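Local coordinates for protein octaprenyl-diphosphate synthase (Bacteroides thetaiotaomicron, PDB 3RMG) that probably acts as a magnesium-dependent prenyltransferase of the FPP/GGPP synthase family, joining isoprene units into longer prenyl diphosphates, at residues Y166-R171 and I208-I212; S75-L79 and L137-G142; T229-L234 and I271-I275. All coordinates share one frame; numbering follows the deposited sequence.

Contact 1 (Y166-R171 and I208-I212); sequences YFDVIR and ICFQI
Ile208, Gln211 and Ile212 meet Tyr166, Phe167, Ile170 and Arg171 where two helices of the all-helical isoprenoid synthase fold cross steeply, their local axes at 115° and 10.4 Å apart. Most of the contact is apolar. Phe167 presents its ring edge: CE2 receives the tip methyl CD1 of Ile212 at 3.7 Å, close to the ring plane, with Ile208 CG2 a little farther off beside the same atom. Ile170 reaches straight across, and its CG1 lies 3.7 Å from Gln211 CG. The glutamine meets the isoleucine through its aliphatic stem, since CG is anti to the backbone N (chi1 -172°) and the bend at chi2 (51°) carries the amide off.

The polar side chains find hydrogen-bond partners outside the two segments or touch apolar groups. Gln211 NE2 and Tyr166 OH each hydrogen-bond Asp215, in the second aspartate-rich motif of the family, and Gln211 OE1 pairs with Thr174 OG1. These bonds probably help to position that carboxylate. The bent chain of Arg171 brings NH2 within 3.7 Å of Ile208 CD1. Tyr166 OH, besides its bond, abuts Ile212 CG1 at 3.6 Å, while Ile170 CD1 covers one face of the tyrosine ring toward its rim, 3.4 Å above the plane.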
ATOM      1  N   TYR A 166      23.720 -11.922  -4.487  1.00 57.87           N
ATOM      2  CA  TYR A 166      22.925 -12.549  -3.447  1.00 57.07           C
ATOM      3  C   TYR A 166      22.802 -11.623  -2.235  1.00 56.36           C
ATOM      4  O   TYR A 166      21.714 -11.438  -1.685  1.00 54.99           O
ATOM      5  CB  TYR A 166      23.606 -13.851  -3.050  1.00 57.14           C
ATOM      6  CG  TYR A 166      23.120 -14.499  -1.779  1.00 53.99           C
ATOM      7  CD1 TYR A 166      21.840 -15.032  -1.688  1.00 56.32           C
ATOM      8  CD2 TYR A 166      23.965 -14.634  -0.687  1.00 57.16           C
ATOM      9  CE1 TYR A 166      21.408 -15.658  -0.526  1.00 51.61           C
ATOM     10  CE2 TYR A 166      23.546 -15.257   0.476  1.00 44.10           C
ATOM     11  CZ  TYR A 166      22.270 -15.768   0.548  1.00 49.19           C
ATOM     12  OH  TYR A 166      21.859 -16.393   1.707  1.00 51.74           O
ATOM     13  N   PHE A 167      23.931 -11.040  -1.841  1.00 46.42           N
ATOM     14  CA  PHE A 167      23.994 -10.151  -0.693  1.00 51.25           C
ATOM     15  C   PHE A 167      23.315  -8.823  -0.947  1.00 51.24           C
ATOM     16  O   PHE A 167      22.652  -8.270  -0.068  1.00 53.96           O
ATOM     17  CB  PHE A 167      25.439  -9.927  -0.291  1.00 44.86           C
ATOM     18  CG  PHE A 167      26.012 -11.068   0.460  1.00 47.43           C
ATOM     19  CD1 PHE A 167      27.075 -11.785  -0.045  1.00 52.95           C
ATOM     20  CD2 PHE A 167      25.465 -11.447   1.669  1.00 47.06           C
ATOM     21  CE1 PHE A 167      27.599 -12.841   0.660  1.00 58.17           C
ATOM     22  CE2 PHE A 167      25.983 -12.501   2.374  1.00 53.72           C
ATOM     23  CZ  PHE A 167      27.053 -13.198   1.871  1.00 54.63           C
ATOM     24  N   ASP A 168      23.486  -8.314  -2.157  1.00 47.90           N
ATOM     25  CA  ASP A 168      22.811  -7.102  -2.559  1.00 51.76           C
ATOM     26  C   ASP A 168      21.306  -7.242  -2.393  1.00 50.45           C
ATOM     27  O   ASP A 168      20.646  -6.332  -1.915  1.00 56.47           O
ATOM     28  CB  ASP A 168      23.145  -6.755  -4.006  1.00 52.71           C
ATOM     29  CG  ASP A 168      22.708  -5.362  -4.372  1.00 70.25           C
ATOM     30  OD1 ASP A 168      23.039  -4.425  -3.612  1.00 86.39           O
ATOM     31  OD2 ASP A 168      22.027  -5.201  -5.408  1.00 82.66           O
ATOM     32  N   VAL A 169      20.765  -8.383  -2.799  1.00 48.74           N
ATOM     33  CA  VAL A 169      19.330  -8.633  -2.700  1.00 44.94           C
ATOM     34  C   VAL A 169      18.859  -8.693  -1.245  1.00 44.26           C
ATOM     35  O   VAL A 169      17.829  -8.114  -0.887  1.00 43.26           O
ATOM     36  CB  VAL A 169      18.949  -9.969  -3.375  1.00 53.06           C
ATOM     37  CG1 VAL A 169      17.466 -10.285  -3.139  1.00 49.76           C
ATOM     38  CG2 VAL A 169      19.292  -9.942  -4.871  1.00 51.75           C
ATOM     39  N   ILE A 170      19.603  -9.422  -0.418  1.00 41.22           N
ATOM     40  CA  ILE A 170      19.338  -9.442   1.015  1.00 46.40           C
ATOM     41  C   ILE A 170      19.388  -8.024   1.633  1.00 43.92           C
ATOM     42  O   ILE A 170      18.496  -7.630   2.385  1.00 41.58           O
ATOM     43  CB  ILE A 170      20.339 -10.352   1.734  1.00 47.30           C
ATOM     44  CG1 ILE A 170      20.155 -11.808   1.288  1.00 45.83           C
ATOM     45  CG2 ILE A 170      20.185 -10.221   3.240  1.00 43.23           C
ATOM     46  CD1 ILE A 170      21.256 -12.756   1.823  1.00 43.14           C
ATOM     47  N   ARG A 171      20.389  -7.242   1.293  1.00 40.01           N
ATOM     48  CA  ARG A 171      20.509  -5.908   1.830  1.00 46.84           C
ATOM     49  C   ARG A 171      19.343  -5.052   1.430  1.00 47.41           C
ATOM     50  O   ARG A 171      18.966  -4.164   2.138  1.00 47.91           O
ATOM     51  CB  ARG A 171      21.839  -5.265   1.471  1.00 37.22           C
ATOM     52  CG  ARG A 171      22.949  -5.742   2.335  1.00 41.91           C
ATOM     53  CD  ARG A 171      24.205  -4.963   2.184  1.00 48.74           C
ATOM     54  NE  ARG A 171      25.079  -5.540   1.190  1.00 65.98           N
ATOM     55  CZ  ARG A 171      26.023  -6.436   1.422  1.00 63.56           C
ATOM     56  NH1 ARG A 171      26.693  -6.900   0.397  1.00 66.55           N
ATOM     57  NH2 ARG A 171      26.504  -6.627   2.634  1.00 54.47           N
ATOM     58  N   ILE A 208      21.222  -9.730   7.934  1.00 34.80           N
ATOM     59  CA  ILE A 208      21.973 -10.624   7.048  1.00 38.71           C
ATOM     60  C   ILE A 208      22.210 -12.012   7.667  1.00 42.97           C
ATOM     61  O   ILE A 208      22.036 -13.024   6.986  1.00 43.10           O
ATOM     62  CB  ILE A 208      23.309 -10.009   6.589  1.00 36.59           C
ATOM     63  CG1 ILE A 208      23.051  -8.776   5.720  1.00 36.93           C
ATOM     64  CG2 ILE A 208      24.111 -11.026   5.782  1.00 34.69           C
ATOM     65  CD1 ILE A 208      24.342  -8.010   5.331  1.00 33.90           C
ATOM     66  N   CYS A 209      22.600 -12.075   8.943  1.00 43.98           N
ATOM     67  CA  CYS A 209      22.720 -13.379   9.615  1.00 46.23           C
ATOM     68  C   CYS A 209      21.376 -14.118   9.559  1.00 47.19           C
ATOM     69  O   CYS A 209      21.303 -15.304   9.250  1.00 46.34           O
ATOM     70  CB  CYS A 209      23.120 -13.215  11.077  1.00 43.40           C
ATOM     71  SG  CYS A 209      24.757 -12.557  11.348  1.00 44.87           S
ATOM     72  N   PHE A 210      20.317 -13.396   9.884  1.00 42.30           N
ATOM     73  CA  PHE A 210      18.990 -13.963   9.920  1.00 47.19           C
ATOM     74  C   PHE A 210      18.613 -14.565   8.566  1.00 49.32           C
ATOM     75  O   PHE A 210      18.165 -15.713   8.493  1.00 48.63           O
ATOM     76  CB  PHE A 210      17.996 -12.878  10.322  1.00 47.00           C
ATOM     77  CG  PHE A 210      16.631 -13.396  10.659  1.00 61.87           C
ATOM     78  CD1 PHE A 210      16.323 -13.784  11.957  1.00 63.74           C
ATOM     79  CD2 PHE A 210      15.649 -13.494   9.678  1.00 64.34           C
ATOM     80  CE1 PHE A 210      15.058 -14.264  12.270  1.00 67.20           C
ATOM     81  CE2 PHE A 210      14.377 -13.972   9.985  1.00 60.44           C
ATOM     82  CZ  PHE A 210      14.084 -14.358  11.284  1.00 64.40           C
ATOM     83  N   GLN A 211      18.804 -13.794   7.496  1.00 45.53           N
ATOM     84  CA  GLN A 211      18.412 -14.233   6.154  1.00 44.91           C
ATOM     85  C   GLN A 211      19.200 -15.449   5.673  1.00 45.94           C
ATOM     86  O   GLN A 211      18.632 -16.368   5.100  1.00 49.09           O
ATOM     87  CB  GLN A 211      18.573 -13.108   5.139  1.00 45.81           C
ATOM     88  CG  GLN A 211      17.988 -13.472   3.790  1.00 51.80           C
ATOM     89  CD  GLN A 211      16.569 -13.986   3.933  1.00 59.67           C
ATOM     90  OE1 GLN A 211      15.678 -13.262   4.386  1.00 57.68           O
ATOM     91  NE2 GLN A 211      16.353 -15.243   3.563  1.00 52.64           N
ATOM     92  N   ILE A 212      20.509 -15.438   5.896  1.00 43.65           N
ATOM     93  CA  ILE A 212      21.363 -16.553   5.531  1.00 45.06           C
ATOM     94  C   ILE A 212      20.980 -17.800   6.329  1.00 54.09           C
ATOM     95  O   ILE A 212      20.921 -18.902   5.778  1.00 53.32           O
ATOM     96  CB  ILE A 212      22.839 -16.223   5.765  1.00 42.33           C
ATOM     97  CG1 ILE A 212      23.329 -15.199   4.737  1.00 46.65           C
ATOM     98  CG2 ILE A 212      23.681 -17.460   5.656  1.00 46.81           C
ATOM     99  CD1 ILE A 212      24.757 -14.670   5.045  1.00 41.83           C
TER

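Contact 2 (S75-L79 and L137-G142); sequences SLELL and LVSSLG
Leu76, Leu79 and Leu141 bring three delta methyls together between two helices that run nearly side by side in the same direction, 13° apart with local axes separated by 10.8 Å. Leu141 CD2 stands at the middle of the cluster, 3.6 Å from Leu79 CD2 and 3.7 Å from Leu76 CD2. The two leucines reach it by different routes. In Leu79, CG is anti to the backbone N (chi1 173°) and the side chain sets out toward the neighbouring helix; in Leu76, CG turns beside its own backbone N (chi1 -75°), and the side chain meets Leu141 at about a right angle. Leu76 CD2 also touches Val138 CG2 at 4.0 Å, and Leu137 CD2 meets the same Leu76 methyl at 4.1 Å.

The contact belongs to the core helix bundle of the isoprenoid synthase fold, joining helix 67-90, whose C-terminal end carries the start of the first aspartate-rich motif, to helix 132-154. Helix 174-188 closes one flank, with Ala184 and Cys181 against Leu76 and Ala180 against Leu141. Ser139, turned from helix 67-90, packs on Val124 of the second subunit.

Backbone and polar atoms complete the interface. Gly142 offers no side chain, and Leu79 CD2 comes within 4.1 Å of its backbone N, which is already bonded to Val138 O. Ser75 OG faces the fork of Val138, 3.5 Å from CG1 and almost as near CG2. This buried hydroxyl is satisfied by a hydrogen bond with the carbonyl oxygen of Ser122, on helix 102-128.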
ATOM      1  N   SER A  75       4.531   0.037  12.989  1.00 34.12           N
ATOM      2  CA  SER A  75       4.564   0.444  11.595  1.00 41.59           C
ATOM      3  C   SER A  75       5.369  -0.535  10.763  1.00 47.24           C
ATOM      4  O   SER A  75       4.878  -1.043   9.760  1.00 55.47           O
ATOM      5  CB  SER A  75       5.159   1.833  11.448  1.00 36.56           C
ATOM      6  OG  SER A  75       5.245   2.167  10.079  1.00 44.93           O
ATOM      7  N   LEU A  76       6.610  -0.795  11.175  1.00 46.53           N
ATOM      8  CA  LEU A  76       7.500  -1.635  10.388  1.00 45.07           C
ATOM      9  C   LEU A  76       7.018  -3.075  10.357  1.00 42.81           C
ATOM     10  O   LEU A  76       7.098  -3.735   9.334  1.00 49.60           O
ATOM     11  CB  LEU A  76       8.939  -1.539  10.894  1.00 46.90           C
ATOM     12  CG  LEU A  76       9.672  -0.231  10.527  1.00 41.66           C
ATOM     13  CD1 LEU A  76      10.986  -0.126  11.251  1.00 34.69           C
ATOM     14  CD2 LEU A  76       9.891  -0.098   9.018  1.00 38.11           C
ATOM     15  N   GLU A  77       6.467  -3.550  11.464  1.00 45.08           N
ATOM     16  CA  GLU A  77       5.898  -4.889  11.484  1.00 45.77           C
ATOM     17  C   GLU A  77       4.674  -5.010  10.558  1.00 46.68           C
ATOM     18  O   GLU A  77       4.474  -6.031   9.904  1.00 50.08           O
ATOM     19  CB  GLU A  77       5.554  -5.294  12.917  1.00 47.58           C
ATOM     20  CG  GLU A  77       5.367  -6.789  13.111  1.00 56.15           C
ATOM     21  CD  GLU A  77       6.676  -7.562  13.048  1.00 60.22           C
ATOM     22  OE1 GLU A  77       7.742  -6.928  12.910  1.00 59.58           O
ATOM     23  OE2 GLU A  77       6.640  -8.808  13.137  1.00 71.74           O
ATOM     24  N   LEU A  78       3.856  -3.969  10.498  1.00 46.80           N
ATOM     25  CA  LEU A  78       2.735  -3.958   9.566  1.00 48.28           C
ATOM     26  C   LEU A  78       3.208  -3.960   8.107  1.00 50.70           C
ATOM     27  O   LEU A  78       2.630  -4.649   7.251  1.00 50.10           O
ATOM     28  CB  LEU A  78       1.835  -2.744   9.823  1.00 50.99           C
ATOM     29  CG  LEU A  78       1.104  -2.775  11.165  1.00 49.64           C
ATOM     30  CD1 LEU A  78       0.309  -1.501  11.393  1.00 40.35           C
ATOM     31  CD2 LEU A  78       0.223  -4.001  11.235  1.00 33.24           C
ATOM     32  N   LEU A  79       4.244  -3.176   7.820  1.00 42.63           N
ATOM     33  CA  LEU A  79       4.790  -3.114   6.460  1.00 46.10           C
ATOM     34  C   LEU A  79       5.268  -4.495   6.007  1.00 48.56           C
ATOM     35  O   LEU A  79       5.000  -4.929   4.882  1.00 48.90           O
ATOM     36  CB  LEU A  79       5.941  -2.100   6.390  1.00 45.30           C
ATOM     37  CG  LEU A  79       6.748  -2.022   5.094  1.00 46.31           C
ATOM     38  CD1 LEU A  79       5.829  -1.758   3.928  1.00 51.01           C
ATOM     39  CD2 LEU A  79       7.785  -0.921   5.193  1.00 44.16           C
ATOM     40  N   LEU A 137      11.685   7.299   6.819  1.00 45.58           N
ATOM     41  CA  LEU A 137      12.311   5.982   6.787  1.00 40.96           C
ATOM     42  C   LEU A 137      11.310   4.914   6.356  1.00 39.55           C
ATOM     43  O   LEU A 137      11.596   4.068   5.514  1.00 40.57           O
ATOM     44  CB  LEU A 137      12.933   5.645   8.153  1.00 43.93           C
ATOM     45  CG  LEU A 137      13.339   4.194   8.446  1.00 49.02           C
ATOM     46  CD1 LEU A 137      14.297   4.104   9.612  1.00 43.21           C
ATOM     47  CD2 LEU A 137      12.113   3.357   8.743  1.00 55.03           C
ATOM     48  N   VAL A 138      10.124   4.941   6.938  1.00 40.05           N
ATOM     49  CA  VAL A 138       9.169   3.896   6.633  1.00 39.82           C
ATOM     50  C   VAL A 138       8.672   4.040   5.209  1.00 44.29           C
ATOM     51  O   VAL A 138       8.513   3.044   4.485  1.00 39.73           O
ATOM     52  CB  VAL A 138       7.959   3.946   7.558  1.00 41.42           C
ATOM     53  CG1 VAL A 138       6.914   2.958   7.063  1.00 41.01           C
ATOM     54  CG2 VAL A 138       8.378   3.628   8.982  1.00 38.12           C
ATOM     55  N   SER A 139       8.401   5.275   4.793  1.00 39.22           N
ATOM     56  CA  SER A 139       7.857   5.432   3.453  1.00 43.47           C
ATOM     57  C   SER A 139       8.913   5.050   2.415  1.00 46.77           C
ATOM     58  O   SER A 139       8.641   4.252   1.518  1.00 44.99           O
ATOM     59  CB  SER A 139       7.246   6.832   3.218  1.00 45.54           C
ATOM     60  OG  SER A 139       8.214   7.875   3.243  1.00 41.23           O
ATOM     61  N   SER A 140      10.131   5.575   2.543  1.00 47.37           N
ATOM     62  CA  SER A 140      11.142   5.242   1.537  1.00 49.71           C
ATOM     63  C   SER A 140      11.426   3.745   1.515  1.00 46.78           C
ATOM     64  O   SER A 140      11.653   3.170   0.457  1.00 51.51           O
ATOM     65  CB  SER A 140      12.427   6.045   1.726  1.00 46.16           C
ATOM     66  OG  SER A 140      13.065   5.681   2.924  1.00 63.09           O
ATOM     67  N   LEU A 141      11.388   3.106   2.676  1.00 46.21           N
ATOM     68  CA  LEU A 141      11.562   1.657   2.729  1.00 45.83           C
ATOM     69  C   LEU A 141      10.449   0.979   1.959  1.00 48.93           C
ATOM     70  O   LEU A 141      10.689   0.026   1.215  1.00 56.29           O
ATOM     71  CB  LEU A 141      11.575   1.144   4.174  1.00 49.50           C
ATOM     72  CG  LEU A 141      11.665  -0.376   4.303  1.00 47.22           C
ATOM     73  CD1 LEU A 141      13.042  -0.820   3.873  1.00 43.88           C
ATOM     74  CD2 LEU A 141      11.371  -0.864   5.723  1.00 47.33           C
ATOM     75  N   GLY A 142       9.221   1.453   2.149  1.00 48.36           N
ATOM     76  CA  GLY A 142       8.095   0.930   1.387  1.00 42.69           C
ATOM     77  C   GLY A 142       8.419   0.990  -0.098  1.00 50.43           C
ATOM     78  O   GLY A 142       8.228   0.018  -0.836  1.00 41.87           O
TER

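Contact 3 (T229-L234 and I271-I275); sequences TGNDML and IVRLI
Gly230 and Ile271 mark the nearest backbone approach, with their CA atoms 6.5 Å apart. Gly230 occupies the N-cap position of the short helix 231-234 and has a positive phi of 83°, a conformation readily open to glycine; a CB there would also run into Ile271 CG2. The facing segment is regular helix, part of helix 268-280. Asp218, of the family's second aspartate-rich motif, bonds the turn: its backbone pairs with that of Gly230, and its OD1 accepts a hydrogen bond from Asp232 N.

Met233 and Ile271 carry much of the contact, sliding past each other in opposite directions. Met233 CB lies 3.7 Å from Ile271 CG1. Beyond CG the methionine is fully extended (chi2 -172°, chi3 -177°), which carries SD past Ile271 CG2 at 3.9 Å and CE on to Ile275 CG1. The sulfur flanks that same Ile275 atom, and CE comes within 4.3 Å of Leu274 CG. Ile271 divides its branches: CG2 rests 3.8 Å from Gly230 O, and CD1 turns to Leu234, meeting CD2 tightly at 3.5 Å with the two side chains at about a right angle. The tip of Ile275 is modelled implausibly close to Gly230, so its exact placement is doubtful. Were Ile271 replaced by alanine, Leu234 CD2 would probably lose its methyl partner and a gap would open beside the Met233 thioether. Val261 of helix 252-263 also packs on Met233.

Across the two segments the pairing is essentially dispersive, made by methyl and methylene groups and a thioether. Close apolar packing, with little directional constraint, therefore probably holds helix 268-280 against the turn, while Asp218 supplies directed bonds to the turn.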
ATOM      1  N   THR A 229      11.053 -29.101   1.095  1.00 87.71           N
ATOM      2  CA  THR A 229      12.509 -29.054   1.060  1.00 90.17           C
ATOM      3  C   THR A 229      13.015 -28.650  -0.319  1.00 91.74           C
ATOM      4  O   THR A 229      12.581 -29.199  -1.331  1.00 95.29           O
ATOM      5  CB  THR A 229      13.139 -30.407   1.457  1.00 90.58           C
ATOM      6  OG1 THR A 229      14.546 -30.372   1.189  1.00 84.66           O
ATOM      7  CG2 THR A 229      12.509 -31.553   0.671  1.00 94.32           C
ATOM      8  N   GLY A 230      13.934 -27.688  -0.353  1.00 90.59           N
ATOM      9  CA  GLY A 230      14.491 -27.187  -1.609  1.00 86.07           C
ATOM     10  C   GLY A 230      13.604 -26.140  -2.256  1.00 84.68           C
ATOM     11  O   GLY A 230      13.736 -25.837  -3.442  1.00 85.35           O
ATOM     12  N   ASN A 231      12.704 -25.572  -1.466  1.00 83.00           N
ATOM     13  CA  ASN A 231      11.707 -24.647  -1.985  1.00 80.98           C
ATOM     14  C   ASN A 231      12.256 -23.446  -2.753  1.00 82.03           C
ATOM     15  O   ASN A 231      11.780 -23.139  -3.843  1.00 86.66           O
ATOM     16  CB  ASN A 231      10.799 -24.165  -0.860  1.00 80.75           C
ATOM     17  CG  ASN A 231       9.558 -23.498  -1.380  1.00 83.41           C
ATOM     18  OD1 ASN A 231       8.566 -23.371  -0.672  1.00 87.96           O
ATOM     19  ND2 ASN A 231       9.600 -23.076  -2.636  1.00 89.52           N
ATOM     20  N   ASP A 232      13.238 -22.753  -2.181  1.00 81.04           N
ATOM     21  CA  ASP A 232      13.793 -21.550  -2.813  1.00 77.17           C
ATOM     22  C   ASP A 232      14.216 -21.817  -4.257  1.00 76.47           C
ATOM     23  O   ASP A 232      14.143 -20.923  -5.106  1.00 76.29           O
ATOM     24  CB  ASP A 232      14.997 -21.003  -2.027  1.00 77.73           C
ATOM     25  CG  ASP A 232      14.613 -20.408  -0.677  1.00 71.02           C
ATOM     26  OD1 ASP A 232      13.503 -19.848  -0.547  1.00 71.47           O
ATOM     27  OD2 ASP A 232      15.440 -20.497   0.254  1.00 61.05           O
ATOM     28  N   MET A 233      14.683 -23.037  -4.523  1.00 72.96           N
ATOM     29  CA  MET A 233      15.070 -23.429  -5.881  1.00 74.72           C
ATOM     30  C   MET A 233      13.847 -23.536  -6.801  1.00 76.25           C
ATOM     31  O   MET A 233      13.858 -23.028  -7.920  1.00 76.58           O
ATOM     32  CB  MET A 233      15.874 -24.739  -5.880  1.00 71.23           C
ATOM     33  CG  MET A 233      17.309 -24.604  -5.365  1.00 65.32           C
ATOM     34  SD  MET A 233      18.284 -26.101  -5.603  1.00 61.94           S
ATOM     35  CE  MET A 233      19.850 -25.693  -4.850  1.00 56.61           C
ATOM     36  N   LEU A 234      12.793 -24.189  -6.315  1.00 79.55           N
ATOM     37  CA  LEU A 234      11.544 -24.301  -7.059  1.00 81.13           C
ATOM     38  C   LEU A 234      11.053 -22.929  -7.490  1.00 83.08           C
ATOM     39  O   LEU A 234      10.343 -22.792  -8.489  1.00 84.83           O
ATOM     40  CB  LEU A 234      10.470 -24.963  -6.198  1.00 82.22           C
ATOM     41  CG  LEU A 234      10.593 -26.469  -5.972  1.00 88.92           C
ATOM     42  CD1 LEU A 234       9.566 -26.944  -4.948  1.00 92.51           C
ATOM     43  CD2 LEU A 234      10.426 -27.202  -7.292  1.00 89.36           C
ATOM     44  N   ILE A 271      16.367 -30.868  -8.157  1.00 80.23           N
ATOM     45  CA  ILE A 271      16.648 -29.980  -7.038  1.00 78.37           C
ATOM     46  C   ILE A 271      17.206 -30.749  -5.832  1.00 79.26           C
ATOM     47  O   ILE A 271      18.225 -30.358  -5.253  1.00 78.60           O
ATOM     48  CB  ILE A 271      15.390 -29.161  -6.670  1.00 76.29           C
ATOM     49  CG1 ILE A 271      15.267 -27.956  -7.615  1.00 68.65           C
ATOM     50  CG2 ILE A 271      15.439 -28.727  -5.218  1.00 76.81           C
ATOM     51  CD1 ILE A 271      13.851 -27.422  -7.784  1.00 61.96           C
ATOM     52  N   VAL A 272      16.555 -31.852  -5.472  1.00 76.72           N
ATOM     53  CA  VAL A 272      17.033 -32.686  -4.375  1.00 73.65           C
ATOM     54  C   VAL A 272      18.488 -33.059  -4.603  1.00 73.50           C
ATOM     55  O   VAL A 272      19.266 -33.192  -3.659  1.00 76.62           O
ATOM     56  CB  VAL A 272      16.199 -33.979  -4.224  1.00 75.13           C
ATOM     57  CG1 VAL A 272      16.839 -34.905  -3.207  1.00 73.60           C
ATOM     58  CG2 VAL A 272      14.761 -33.657  -3.824  1.00 71.88           C
ATOM     59  N   ARG A 273      18.852 -33.221  -5.868  1.00 72.93           N
ATOM     60  CA  ARG A 273      20.195 -33.656  -6.223  1.00 73.95           C
ATOM     61  C   ARG A 273      21.211 -32.532  -6.121  1.00 71.14           C
ATOM     62  O   ARG A 273      22.321 -32.733  -5.622  1.00 70.91           O
ATOM     63  CB  ARG A 273      20.213 -34.245  -7.634  1.00 78.77           C
ATOM     64  CG  ARG A 273      19.906 -35.732  -7.701  1.00 87.09           C
ATOM     65  CD  ARG A 273      19.828 -36.199  -9.148  1.00 97.91           C
ATOM     66  NE  ARG A 273      18.544 -35.860  -9.757  1.00101.31           N
ATOM     67  CZ  ARG A 273      18.332 -35.793 -11.067  1.00102.05           C
ATOM     68  NH1 ARG A 273      19.323 -36.028 -11.915  1.00105.58           N
ATOM     69  NH2 ARG A 273      17.127 -35.481 -11.526  1.00101.97           N
ATOM     70  N   LEU A 274      20.841 -31.354  -6.619  1.00 72.26           N
ATOM     71  CA  LEU A 274      21.709 -30.183  -6.494  1.00 72.55           C
ATOM     72  C   LEU A 274      21.860 -29.787  -5.021  1.00 69.06           C
ATOM     73  O   LEU A 274      22.967 -29.552  -4.542  1.00 67.71           O
ATOM     74  CB  LEU A 274      21.198 -29.013  -7.337  1.00 71.35           C
ATOM     75  CG  LEU A 274      22.298 -27.980  -7.596  1.00 67.63           C
ATOM     76  CD1 LEU A 274      23.577 -28.671  -8.029  1.00 56.38           C
ATOM     77  CD2 LEU A 274      21.873 -26.940  -8.619  1.00 71.88           C
ATOM     78  N   ILE A 275      20.744 -29.742  -4.303  1.00 66.86           N
ATOM     79  CA  ILE A 275      20.788 -29.606  -2.856  1.00 67.51           C
ATOM     80  C   ILE A 275      21.820 -30.559  -2.248  1.00 71.80           C
ATOM     81  O   ILE A 275      22.709 -30.137  -1.502  1.00 73.97           O
ATOM     82  CB  ILE A 275      19.412 -29.865  -2.235  1.00 67.17           C
ATOM     83  CG1 ILE A 275      18.469 -28.706  -2.563  1.00 67.64           C
ATOM     84  CG2 ILE A 275      19.527 -30.060  -0.728  1.00 69.11           C
ATOM     85  CD1 ILE A 275      17.177 -28.719  -1.781  1.00 76.30           C
TER

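How the contacts relate
Along the chain the contacts follow in series: contact 2 closes first, then contact 1, then contact 3, all within the polyprenyl synthetase region. Contact 1 lies nearest the centre of the chain, about 9 Å from it, with its own centre about 18 Å from that of contact 2 and 19 Å from that of contact 3. Contacts 2 and 3 sit on opposite sides of the chain's centre, about 32 Å between centres. They share no helix, but helix 132-154 leads to helix 163-172, and helix 193-217 leads to helix 231-234. Contact 2 joins bundle helices near the subunit interface, whereas contacts 1 and 3 both border the second aspartate-rich motif, through Asp215 and Asp218.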